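Local structure of DnaB intein (Synechocystis sp., 1MI8) at residues A[76-80]-A[81-85]. The protein probably excises itself from a replicative DNA helicase precursor by protein splicing, joining the flanking segments through steps that include asparagine cyclization. The protein carries 4 engineered substitutions. Residues are numbered along the deposited sequence; the frame is centred on the assembly and turned at random.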
loop_
_atom_site.group_PDB
_atom_site.type_symbol
_atom_site.label_atom_id
_atom_site.label_comp_id
_atom_site.label_asym_id
_atom_site.label_seq_id
_atom_site.Cartn_x
_atom_site.Cartn_y
_atom_site.Cartn_z
ATOM N N ARG A 76 1.021 -14.118 3.369
ATOM C CA ARG A 76 -0.430 -13.885 3.415
ATOM C C ARG A 76 -1.081 -13.477 4.760
ATOM O O ARG A 76 -0.695 -13.942 5.849
ATOM C CB ARG A 76 -1.117 -15.123 2.905
ATOM C CG ARG A 76 -0.712 -15.448 1.492
ATOM C CD ARG A 76 -1.268 -16.816 1.094
ATOM N NE ARG A 76 -1.459 -16.869 -0.341
ATOM C CZ ARG A 76 -0.480 -16.964 -1.239
ATOM N NH1 ARG A 76 0.794 -17.026 -0.857
ATOM N NH2 ARG A 76 -0.789 -17.003 -2.527
ATOM N N PHE A 77 -2.055 -12.573 4.643
ATOM C CA PHE A 77 -2.834 -12.035 5.752
ATOM C C PHE A 77 -4.314 -12.307 5.490
ATOM O O PHE A 77 -4.738 -12.476 4.326
ATOM C CB PHE A 77 -2.612 -10.525 5.884
ATOM C CG PHE A 77 -1.206 -10.170 6.197
ATOM C CD1 PHE A 77 -0.224 -10.207 5.195
ATOM C CD2 PHE A 77 -0.834 -9.891 7.524
ATOM C CE1 PHE A 77 1.129 -9.974 5.513
ATOM C CE2 PHE A 77 0.510 -9.661 7.856
ATOM C CZ PHE A 77 1.492 -9.705 6.853
ATOM N N LEU A 78 -5.099 -12.337 6.560
ATOM C CA LEU A 78 -6.466 -12.717 6.386
ATOM C C LEU A 78 -7.351 -11.540 6.182
ATOM O O LEU A 78 -7.508 -10.683 7.063
ATOM C CB LEU A 78 -6.936 -13.596 7.533
ATOM C CG LEU A 78 -8.387 -14.076 7.411
ATOM C CD1 LEU A 78 -8.619 -15.000 6.144
ATOM C CD2 LEU A 78 -8.713 -14.816 8.673
ATOM N N THR A 79 -7.914 -11.532 4.966
ATOM C CA THR A 79 -8.806 -10.478 4.483
ATOM C C THR A 79 -10.286 -10.895 4.635
ATOM O O THR A 79 -10.577 -12.078 4.831
ATOM C CB THR A 79 -8.427 -10.225 2.981
ATOM O OG1 THR A 79 -7.405 -9.214 2.911
ATOM C CG2 THR A 79 -9.525 -9.933 2.181
ATOM N N ILE A 80 -11.207 -9.921 4.574
ATOM C CA ILE A 80 -12.621 -10.218 4.644
ATOM C C ILE A 80 -12.912 -11.187 3.510
ATOM O O ILE A 80 -13.758 -12.049 3.654
ATOM C CB ILE A 80 -13.508 -8.954 4.478
ATOM C CG1 ILE A 80 -13.376 -8.051 5.735
ATOM C CG2 ILE A 80 -14.958 -9.370 4.396
ATOM C CD1 ILE A 80 -13.873 -6.589 5.564
ATOM N N ASP A 81 -12.250 -11.082 2.361
ATOM C CA ASP A 81 -12.601 -12.147 1.442
ATOM C C ASP A 81 -11.496 -13.171 1.202
ATOM O O ASP A 81 -11.260 -13.637 0.102
ATOM C CB ASP A 81 -13.330 -11.629 0.149
ATOM C CG ASP A 81 -12.474 -10.788 -0.764
ATOM O OD1 ASP A 81 -11.540 -11.365 -1.341
ATOM O OD2 ASP A 81 -12.766 -9.561 -0.929
ATOM N N GLY A 82 -10.841 -13.559 2.293
ATOM C CA GLY A 82 -9.815 -14.576 2.206
ATOM C C GLY A 82 -8.362 -14.192 2.360
ATOM O O GLY A 82 -8.027 -13.049 2.543
ATOM N N TRP A 83 -7.491 -15.178 2.286
ATOM C CA TRP A 83 -6.076 -14.905 2.418
ATOM C C TRP A 83 -5.541 -14.159 1.191
ATOM O O TRP A 83 -5.899 -14.479 0.060
ATOM C CB TRP A 83 -5.330 -16.203 2.646
ATOM C CG TRP A 83 -5.636 -16.854 3.979
ATOM C CD1 TRP A 83 -6.434 -17.967 4.206
ATOM C CD2 TRP A 83 -5.043 -16.535 5.247
ATOM N NE1 TRP A 83 -6.347 -18.361 5.522
ATOM C CE2 TRP A 83 -5.501 -17.507 6.186
ATOM C CE3 TRP A 83 -4.168 -15.534 5.679
ATOM C CZ2 TRP A 83 -5.100 -17.509 7.519
ATOM C CZ3 TRP A 83 -3.762 -15.532 7.029
ATOM C CH2 TRP A 83 -4.231 -16.516 7.932
ATOM N N LYS A 84 -4.750 -13.100 1.427
ATOM C CA LYS A 84 -4.150 -12.308 0.323
ATOM C C LYS A 84 -2.669 -12.018 0.653
ATOM O O LYS A 84 -2.294 -11.816 1.824
ATOM C CB LYS A 84 -4.884 -10.956 0.141
ATOM C CG LYS A 84 -6.334 -11.009 -0.420
ATOM C CD LYS A 84 -6.773 -9.578 -0.808
ATOM C CE LYS A 84 -8.054 -9.572 -1.637
ATOM N NZ LYS A 84 -9.007 -10.418 -0.939
ATOM N N ARG A 85 -1.835 -12.010 -0.381
ATOM C CA ARG A 85 -0.410 -11.744 -0.257
ATOM C C ARG A 85 -0.274 -10.275 0.106
ATOM O O ARG A 85 -1.091 -9.422 -0.325
ATOM C CB ARG A 85 0.307 -11.957 -1.627
ATOM C CG ARG A 85 0.435 -13.417 -2.141
ATOM C CD ARG A 85 0.751 -13.454 -3.679
ATOM N NE ARG A 85 1.929 -12.667 -4.004
ATOM C CZ ARG A 85 3.110 -13.187 -4.320
ATOM N NH1 ARG A 85 3.250 -14.512 -4.370
ATOM N NH2 ARG A 85 4.162 -12.378 -4.527
#
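Leu78 holds CG anti to the backbone N (chi1 -179°) and Trp83 sets its CG anti to the carbonyl carbon (chi1 -67°), which turns the indole toward the Leu78 side chain, with Leu78 CB and CD1 over its face. Leu78 CB lies 3.8 Å from the centroid of the Trp83 six-membered ring and only 14° off its normal, a CH-pi contact over the face, and Leu78 CD1 extends the apolar cover over the centre of the indole. The same ring passes close to the backbone, with Trp83 CE3 3.4 Å from Leu78 N.

The side chains stand on a beta hairpin with a two-residue loop, closed by a type I turn from Thr79 to Gly82. Phe77 and Lys84 form its regular hydrogen-bonded pair, Phe77 N reaching Lys84 O at 2.9 Å and Lys84 N reaching Phe77 O at 3.0 Å. At the turn the Gly82 N to Thr79 O bond (3.0 Å) is less regular, the donor standing above the carbonyl plane. Gly82, which has no side chain, ends the turn with a positive phi.

On the face bearing Thr79 and Lys84, the lysine chain crosses the threonine and bends at its end, and NZ approaches from above the Asp81 carboxylate plane to form a salt bridge with OD1 at 2.7 Å. At the open end, Arg85 CG lies 3.8 Å from Arg76 CZ, over one guanidinium face; Arg85 itself pairs with Asp87.

Within the intein splicing domain, the Phe77 ring touches side chains of strands 68-71, 94-98 and 152-155, Trp83 NE1 hydrogen-bonds to Glu37 OE2 while its ring meets His155 edge-to-face, and backbone bonds tie Arg76 to His155 and Leu78 to Ala96, setting the hairpin against strands 152-155 and 94-98.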